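Local coordinates for secreted hemophore CSA2 (Candida albicans, PDB 4Y7S), which binds haem outside the cell and exchanges it with related CFEM proteins, so that the fungus can use iron from human haemoglobin, at residues 64-69 with 103-108. Residues are numbered along the deposited sequence; the frame is centred on the assembly and turned at random.
Sequences CVASKC and SALDAA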
loop_
_atom_site.group_PDB
_atom_site.type_symbol
_atom_site.label_atom_id
_atom_site.label_comp_id
_atom_site.label_asym_id
_atom_site.label_seq_id
_atom_site.Cartn_x
_atom_site.Cartn_y
_atom_site.Cartn_z
ATOM N N CYS A 64 9.837 10.090 -7.317
ATOM C CA CYS A 64 10.756 11.217 -7.316
ATOM C C CYS A 64 12.029 10.913 -8.135
ATOM O O CYS A 64 12.471 11.731 -8.943
ATOM C CB CYS A 64 11.117 11.589 -5.871
ATOM S SG CYS A 64 12.311 12.967 -5.700
ATOM N N VAL A 65 12.605 9.727 -7.947
ATOM C CA VAL A 65 13.789 9.363 -8.706
ATOM C C VAL A 65 13.464 9.318 -10.201
ATOM O O VAL A 65 14.265 9.770 -11.023
ATOM C CB VAL A 65 14.363 8.008 -8.242
ATOM C CG1 VAL A 65 15.386 7.462 -9.233
ATOM C CG2 VAL A 65 14.977 8.147 -6.836
ATOM N N ALA A 66 12.311 8.764 -10.561
ATOM C CA ALA A 66 11.908 8.716 -11.956
ATOM C C ALA A 66 11.722 10.102 -12.569
ATOM O O ALA A 66 11.850 10.268 -13.768
ATOM C CB ALA A 66 10.626 7.921 -12.108
ATOM N N SER A 67 11.409 11.087 -11.743
ATOM C CA SER A 67 11.178 12.445 -12.219
ATOM C C SER A 67 12.484 13.218 -12.321
ATOM O O SER A 67 12.680 14.004 -13.219
ATOM C CB SER A 67 10.232 13.177 -11.274
ATOM O OG SER A 67 8.984 12.510 -11.201
ATOM N N LYS A 68 13.363 12.975 -11.362
ATOM C CA LYS A 68 14.578 13.764 -11.191
ATOM C C LYS A 68 15.826 13.152 -11.826
ATOM O O LYS A 68 16.819 13.853 -12.037
ATOM C CB LYS A 68 14.840 13.955 -9.689
ATOM C CG LYS A 68 13.732 14.655 -8.897
ATOM C CD LYS A 68 13.625 16.118 -9.164
ATOM C CE LYS A 68 12.473 16.713 -8.340
ATOM N NZ LYS A 68 12.092 18.058 -8.849
ATOM N N CYS A 69 15.802 11.844 -12.088
ATOM C CA CYS A 69 16.981 11.110 -12.598
ATOM C C CYS A 69 16.754 10.481 -13.988
ATOM O O CYS A 69 15.637 10.078 -14.311
ATOM C CB CYS A 69 17.382 10.005 -11.599
ATOM S SG CYS A 69 17.828 10.601 -9.937
ATOM N N SER A 103 7.662 0.658 -13.670
ATOM C CA SER A 103 7.559 0.953 -15.095
ATOM C C SER A 103 8.067 2.361 -15.383
ATOM O O SER A 103 8.778 2.576 -16.353
ATOM C CB SER A 103 6.115 0.802 -15.595
ATOM O OG SER A 103 5.640 -0.513 -15.365
ATOM N N ALA A 104 7.718 3.305 -14.517
ATOM C CA ALA A 104 8.198 4.684 -14.641
ATOM C C ALA A 104 9.724 4.748 -14.503
ATOM O O ALA A 104 10.387 5.525 -15.190
ATOM C CB ALA A 104 7.524 5.588 -13.591
ATOM N N LEU A 105 10.291 3.950 -13.602
ATOM C CA LEU A 105 11.742 3.939 -13.446
ATOM C C LEU A 105 12.410 3.338 -14.662
ATOM O O LEU A 105 13.420 3.858 -15.137
ATOM C CB LEU A 105 12.152 3.167 -12.201
ATOM C CG LEU A 105 11.855 3.873 -10.876
ATOM C CD1 LEU A 105 11.982 2.898 -9.716
ATOM C CD2 LEU A 105 12.760 5.113 -10.698
ATOM N N ASP A 106 11.838 2.242 -15.164
ATOM C CA ASP A 106 12.325 1.608 -16.387
ATOM C C ASP A 106 12.425 2.646 -17.505
ATOM O O ASP A 106 13.425 2.711 -18.246
ATOM C CB ASP A 106 11.409 0.458 -16.842
ATOM C CG ASP A 106 11.470 -0.758 -15.920
ATOM O OD1 ASP A 106 12.353 -0.803 -15.036
ATOM O OD2 ASP A 106 10.647 -1.686 -16.103
ATOM N N ALA A 107 11.364 3.434 -17.648
ATOM C CA ALA A 107 11.315 4.449 -18.704
ATOM C C ALA A 107 12.396 5.519 -18.500
ATOM O O ALA A 107 13.064 5.939 -19.456
ATOM C CB ALA A 107 9.928 5.090 -18.757
ATOM N N ALA A 108 12.540 5.988 -17.269
ATOM C CA ALA A 108 13.535 7.011 -16.956
ATOM C C ALA A 108 14.950 6.516 -17.242
ATOM O O ALA A 108 15.797 7.276 -17.740
ATOM C CB ALA A 108 13.418 7.437 -15.501
#
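The carbonyl O of A66, hydrogen-bonded by NH1 of R70, also lies 3.7 Å from CB of A108, at the seam where helix 55-68 meets helix 99-110 in the helical basket of the CFEM domain. The two short segments run nearly parallel, their axes crossing at 22° and approaching to 8.8 Å, with the small side chains of A66, A104 and A108 at the interface. A66 points its methyl at the partner helix, where CB sits 4.2 Å from CB of A104 and 4.4 Å from CB of A108, which lies one turn further on. Among the residues of 103-108 that touch 64-69, L105 is the only one larger than alanine. With CG anti to the carbonyl carbon (chi1 -72°), it reaches along the flank of A66 and brings CD2 to 3.7 Å from the backbone N of A66, close to its CB as well. The same methyl lies 3.8 Å from CG1 of V65, the branch set anti to the backbone N (chi1 166°), so CD2 bridges two successive residues of helix 55-68. V74 of helix 72-87 touches L105, C69 and A108, closing the buried side with a third helix. Disulfides from C64 to C33 and from C69, just beyond the helix, to C29 tie the C-terminal end of helix 55-68 to a part of the chain well before it. At C69 the carbonyl O rests 3.6 Å from the methyl CB of A108.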